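Local coordinates for flagellar biosynthetic protein FlhB (Shewanella putrefaciens CN-32, PDB 6Z0W) that probably serves in the flagellar type III export apparatus and in forming the basal-body rod, this chain being its cytoplasmic domain, at residues I64-T77 / P113-L126. Sequence-based numbering, arbitrary orientation.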
loop_
_atom_site.group_PDB
_atom_site.type_symbol
_atom_site.label_atom_id
_atom_site.label_comp_id
_atom_site.label_asym_id
_atom_site.label_seq_id
_atom_site.Cartn_x
_atom_site.Cartn_y
_atom_site.Cartn_z
ATOM N N ILE A 64 9.164 2.841 0.738
ATOM C CA ILE A 64 8.085 3.413 -0.045
ATOM C C ILE A 64 8.318 2.970 -1.482
ATOM O O ILE A 64 9.391 3.224 -2.043
ATOM C CB ILE A 64 8.080 4.944 0.040
ATOM C CG1 ILE A 64 7.975 5.410 1.501
ATOM C CG2 ILE A 64 6.977 5.491 -0.865
ATOM C CD1 ILE A 64 8.247 6.892 1.683
ATOM N N VAL A 65 7.353 2.287 -2.086
ATOM C CA VAL A 65 7.567 1.803 -3.446
ATOM C C VAL A 65 6.414 2.267 -4.318
ATOM O O VAL A 65 5.261 2.307 -3.872
ATOM C CB VAL A 65 7.761 0.272 -3.512
ATOM C CG1 VAL A 65 8.685 -0.185 -2.379
ATOM C CG2 VAL A 65 6.452 -0.457 -3.420
ATOM N N SER A 66 6.737 2.661 -5.549
ATOM C CA SER A 66 5.742 3.142 -6.493
ATOM C C SER A 66 5.317 1.991 -7.396
ATOM O O SER A 66 6.112 1.505 -8.214
ATOM C CB SER A 66 6.262 4.302 -7.333
ATOM O OG SER A 66 5.252 4.656 -8.265
ATOM N N ALA A 67 4.052 1.593 -7.264
ATOM C CA ALA A 67 3.398 0.689 -8.212
ATOM C C ALA A 67 1.968 1.194 -8.363
ATOM O O ALA A 67 1.068 0.740 -7.655
ATOM C CB ALA A 67 3.445 -0.765 -7.724
ATOM N N PRO A 68 1.734 2.153 -9.266
ATOM C CA PRO A 68 0.478 2.969 -9.243
ATOM C C PRO A 68 -0.800 2.138 -9.267
ATOM O O PRO A 68 -1.728 2.432 -8.499
ATOM C CB PRO A 68 0.600 3.848 -10.512
ATOM C CG PRO A 68 2.092 3.981 -10.720
ATOM C CD PRO A 68 2.730 2.691 -10.221
ATOM N N PRO A 69 -0.920 1.127 -10.143
ATOM C CA PRO A 69 -2.171 0.355 -10.165
ATOM C C PRO A 69 -2.401 -0.450 -8.906
ATOM O O PRO A 69 -3.560 -0.719 -8.564
ATOM C CB PRO A 69 -2.000 -0.566 -11.384
ATOM C CG PRO A 69 -0.963 0.094 -12.225
ATOM C CD PRO A 69 -0.014 0.676 -11.219
ATOM N N LEU A 70 -1.326 -0.887 -8.240
ATOM C CA LEU A 70 -1.468 -1.639 -6.990
ATOM C C LEU A 70 -1.875 -0.719 -5.849
ATOM O O LEU A 70 -2.791 -1.040 -5.074
ATOM C CB LEU A 70 -0.152 -2.359 -6.659
ATOM C CG LEU A 70 -0.215 -3.305 -5.468
ATOM C CD1 LEU A 70 -1.298 -4.372 -5.747
ATOM C CD2 LEU A 70 1.156 -3.989 -5.236
ATOM N N ALA A 71 -1.177 0.418 -5.721
ATOM C CA ALA A 71 -1.560 1.438 -4.742
ATOM C C ALA A 71 -3.037 1.788 -4.860
ATOM O O ALA A 71 -3.755 1.813 -3.854
ATOM C CB ALA A 71 -0.700 2.699 -4.915
ATOM N N ARG A 72 -3.509 2.058 -6.086
ATOM C CA ARG A 72 -4.912 2.447 -6.285
ATOM C C ARG A 72 -5.865 1.283 -5.995
ATOM O O ARG A 72 -6.904 1.462 -5.335
ATOM C CB ARG A 72 -5.135 2.959 -7.718
ATOM C CG ARG A 72 -4.453 4.281 -8.039
ATOM C CD ARG A 72 -5.029 4.957 -9.298
ATOM N NE ARG A 72 -5.136 4.026 -10.421
ATOM C CZ ARG A 72 -4.172 3.813 -11.313
ATOM N NH1 ARG A 72 -3.037 4.495 -11.228
ATOM N NH2 ARG A 72 -4.357 2.941 -12.303
ATOM N N ALA A 73 -5.531 0.088 -6.485
ATOM C CA ALA A 73 -6.392 -1.067 -6.246
ATOM C C ALA A 73 -6.504 -1.385 -4.754
ATOM O O ALA A 73 -7.594 -1.694 -4.256
ATOM C CB ALA A 73 -5.873 -2.267 -7.017
ATOM N N ILE A 74 -5.395 -1.296 -4.017
ATOM C CA ILE A 74 -5.463 -1.501 -2.571
ATOM C C ILE A 74 -6.373 -0.460 -1.935
ATOM O O ILE A 74 -7.287 -0.789 -1.172
ATOM C CB ILE A 74 -4.062 -1.450 -1.941
ATOM C CG1 ILE A 74 -3.201 -2.628 -2.362
ATOM C CG2 ILE A 74 -4.174 -1.459 -0.427
ATOM C CD1 ILE A 74 -1.750 -2.403 -2.035
ATOM N N TYR A 75 -6.117 0.820 -2.226
ATOM C CA TYR A 75 -6.887 1.899 -1.612
ATOM C C TYR A 75 -8.387 1.696 -1.819
ATOM O O TYR A 75 -9.177 1.820 -0.868
ATOM C CB TYR A 75 -6.442 3.248 -2.182
ATOM C CG TYR A 75 -7.071 4.437 -1.477
ATOM C CD1 TYR A 75 -6.393 5.094 -0.461
ATOM C CD2 TYR A 75 -8.356 4.882 -1.811
ATOM C CE1 TYR A 75 -6.960 6.165 0.202
ATOM C CE2 TYR A 75 -8.939 5.973 -1.153
ATOM C CZ TYR A 75 -8.235 6.607 -0.148
ATOM O OH TYR A 75 -8.770 7.684 0.532
ATOM N N HIS A 76 -8.787 1.340 -3.047
ATOM C CA HIS A 76 -10.200 1.259 -3.414
ATOM C C HIS A 76 -10.911 0.060 -2.825
ATOM O O HIS A 76 -12.145 0.086 -2.749
ATOM C CB HIS A 76 -10.359 1.209 -4.930
ATOM C CG HIS A 76 -9.935 2.464 -5.615
ATOM N ND1 HIS A 76 -9.326 2.466 -6.851
ATOM C CD2 HIS A 76 -10.027 3.757 -5.234
ATOM C CE1 HIS A 76 -9.061 3.708 -7.203
ATOM N NE2 HIS A 76 -9.475 4.510 -6.239
ATOM N N THR A 77 -10.167 -0.977 -2.411
ATOM C CA THR A 77 -10.724 -2.282 -2.076
ATOM C C THR A 77 -10.494 -2.707 -0.626
ATOM O O THR A 77 -10.952 -3.791 -0.238
ATOM C CB THR A 77 -10.121 -3.358 -2.988
ATOM O OG1 THR A 77 -8.724 -3.502 -2.698
ATOM C CG2 THR A 77 -10.314 -3.026 -4.460
ATOM N N PRO A 113 10.270 7.361 -4.311
ATOM C CA PRO A 113 9.855 5.966 -4.140
ATOM C C PRO A 113 10.557 5.052 -5.129
ATOM O O PRO A 113 10.924 5.460 -6.231
ATOM C CB PRO A 113 8.350 6.011 -4.411
ATOM C CG PRO A 113 7.956 7.387 -4.079
ATOM C CD PRO A 113 9.115 8.260 -4.466
ATOM N N ILE A 114 10.738 3.803 -4.718
ATOM C CA ILE A 114 11.314 2.772 -5.574
ATOM C C ILE A 114 10.261 2.325 -6.582
ATOM O O ILE A 114 9.183 1.849 -6.196
ATOM C CB ILE A 114 11.831 1.589 -4.738
ATOM C CG1 ILE A 114 12.729 2.108 -3.607
ATOM C CG2 ILE A 114 12.573 0.626 -5.623
ATOM C CD1 ILE A 114 12.750 1.237 -2.328
ATOM N N PRO A 115 10.522 2.455 -7.880
ATOM C CA PRO A 115 9.574 1.945 -8.878
ATOM C C PRO A 115 9.708 0.434 -8.978
ATOM O O PRO A 115 10.797 -0.083 -9.235
ATOM C CB PRO A 115 10.012 2.640 -10.174
ATOM C CG PRO A 115 11.118 3.627 -9.772
ATOM C CD PRO A 115 11.696 3.087 -8.501
ATOM N N ILE A 116 8.616 -0.280 -8.742
ATOM C CA ILE A 116 8.612 -1.732 -8.845
ATOM C C ILE A 116 7.623 -2.116 -9.933
ATOM O O ILE A 116 6.434 -1.787 -9.833
ATOM C CB ILE A 116 8.243 -2.428 -7.525
ATOM C CG1 ILE A 116 9.016 -1.827 -6.356
ATOM C CG2 ILE A 116 8.541 -3.908 -7.632
ATOM C CD1 ILE A 116 10.489 -2.132 -6.368
ATOM N N PRO A 117 8.057 -2.801 -10.982
ATOM C CA PRO A 117 7.102 -3.296 -11.968
ATOM C C PRO A 117 6.244 -4.384 -11.352
ATOM O O PRO A 117 6.726 -5.212 -10.571
ATOM C CB PRO A 117 7.991 -3.848 -13.091
ATOM C CG PRO A 117 9.395 -3.359 -12.775
ATOM C CD PRO A 117 9.431 -3.222 -11.286
ATOM N N LEU A 118 4.957 -4.349 -11.683
ATOM C CA LEU A 118 4.075 -5.454 -11.356
ATOM C C LEU A 118 4.399 -6.645 -12.248
ATOM O O LEU A 118 4.944 -6.505 -13.344
ATOM C CB LEU A 118 2.611 -5.044 -11.516
ATOM C CG LEU A 118 2.159 -3.914 -10.579
ATOM C CD1 LEU A 118 0.815 -3.354 -10.992
ATOM C CD2 LEU A 118 2.126 -4.418 -9.132
ATOM N N ASN A 119 4.071 -7.833 -11.769
ATOM C CA ASN A 119 4.480 -9.036 -12.468
ATOM C C ASN A 119 3.318 -9.701 -13.169
ATOM O O ASN A 119 3.515 -10.687 -13.887
ATOM C CB ASN A 119 5.181 -9.958 -11.476
ATOM C CG ASN A 119 6.388 -9.294 -10.886
ATOM O OD1 ASN A 119 7.241 -8.807 -11.636
ATOM N ND2 ASN A 119 6.436 -9.176 -9.559
ATOM N N GLN A 120 2.134 -9.125 -13.034
ATOM C CA GLN A 120 0.912 -9.618 -13.644
ATOM C C GLN A 120 -0.096 -8.484 -13.584
ATOM O O GLN A 120 0.137 -7.479 -12.904
ATOM C CB GLN A 120 0.382 -10.856 -12.908
ATOM C CG GLN A 120 -0.000 -10.566 -11.464
ATOM C CD GLN A 120 -0.303 -11.838 -10.686
ATOM O OE1 GLN A 120 0.460 -12.227 -9.811
ATOM N NE2 GLN A 120 -1.423 -12.471 -10.989
ATOM N N PRO A 121 -1.221 -8.610 -14.269
ATOM C CA PRO A 121 -2.218 -7.543 -14.216
ATOM C C PRO A 121 -2.923 -7.508 -12.873
ATOM O O PRO A 121 -3.007 -8.494 -12.138
ATOM C CB PRO A 121 -3.191 -7.907 -15.341
ATOM C CG PRO A 121 -2.410 -8.853 -16.232
ATOM C CD PRO A 121 -1.580 -9.634 -15.264
ATOM N N ILE A 122 -3.412 -6.337 -12.527
ATOM C CA ILE A 122 -4.372 -6.274 -11.433
ATOM C C ILE A 122 -5.745 -6.674 -11.973
ATOM O O ILE A 122 -6.116 -6.234 -13.070
ATOM C CB ILE A 122 -4.377 -4.894 -10.798
ATOM C CG1 ILE A 122 -3.301 -4.938 -9.701
ATOM C CG2 ILE A 122 -5.715 -4.564 -10.161
ATOM C CD1 ILE A 122 -2.827 -3.664 -9.302
ATOM N N PRO A 123 -6.461 -7.566 -11.281
ATOM C CA PRO A 123 -7.702 -8.119 -11.835
ATOM C C PRO A 123 -8.695 -7.020 -12.200
ATOM O O PRO A 123 -8.782 -5.980 -11.544
ATOM C CB PRO A 123 -8.233 -8.995 -10.693
ATOM C CG PRO A 123 -7.007 -9.405 -9.943
ATOM C CD PRO A 123 -6.066 -8.231 -10.024
ATOM N N ASP A 124 -9.442 -7.264 -13.280
ATOM C CA ASP A 124 -10.402 -6.274 -13.754
ATOM C C ASP A 124 -11.391 -5.888 -12.667
ATOM O O ASP A 124 -11.773 -4.714 -12.560
ATOM C CB ASP A 124 -11.138 -6.799 -14.986
ATOM C CG ASP A 124 -10.306 -6.666 -16.240
ATOM O OD1 ASP A 124 -9.184 -6.118 -16.150
ATOM O OD2 ASP A 124 -10.771 -7.096 -17.305
ATOM N N ASP A 125 -11.809 -6.857 -11.839
ATOM C CA ASP A 125 -12.838 -6.538 -10.865
ATOM C C ASP A 125 -12.330 -5.618 -9.759
ATOM O O ASP A 125 -13.149 -5.032 -9.041
ATOM C CB ASP A 125 -13.486 -7.824 -10.291
ATOM C CG ASP A 125 -12.517 -8.725 -9.494
ATOM O OD1 ASP A 125 -11.281 -8.573 -9.541
ATOM O OD2 ASP A 125 -13.038 -9.630 -8.817
ATOM N N LEU A 126 -11.017 -5.435 -9.639
ATOM C CA LEU A 126 -10.452 -4.541 -8.641
ATOM C C LEU A 126 -10.001 -3.210 -9.258
ATOM O O LEU A 126 -9.451 -2.360 -8.553
ATOM C CB LEU A 126 -9.299 -5.242 -7.902
ATOM C CG LEU A 126 -9.522 -6.664 -7.339
ATOM C CD1 LEU A 126 -8.296 -7.195 -6.641
ATOM C CD2 LEU A 126 -10.700 -6.745 -6.371
HETATM O O HOH W 1 -8.160 0.198 -8.834
#
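V65 and I114 pair in parallel, their CA atoms 4.4 Å apart, so that the proline-rich C-terminal tail adds 114-115 as an edge strand to the mixed sheet of the FlhB cytoplasmic domain. Three backbone bonds hold it: I114 N to I64 O, S66 N to I114 O (2.7 Å, the donor standing 41° out of the carbonyl plane) and I116 N to S66 O at a nearly straight 168°. Prolines alternate with I114 and I116, which keep the N-H groups this register uses. On one face V65 CB meets I116 CG1 at 3.8 Å, and Y98 of helix 89-100 touches both side chains; on the other, I64 CG2 lies against P113 CB, while S66 OG turns to N21. Past the strand the tail follows helix 68-77. L118 forks over its first turn, CD1 on the P69 ring and CD2 3.9 Å from L70 CB. I122 comes next: chi2 of 160° extends its CD1 over the P69-L70 peptide, 3.8 Å from P69 CB and 3.9 Å from L70 CD1, leaving the CG2 branch to reach A73 CB. L126, in a short 3-10 turn, ends the run with CD2 near T77 CG2. Beside it one water donates to L126 O at 2.9 Å and lies at the ring edge of H76, 3.2 Å from ND1.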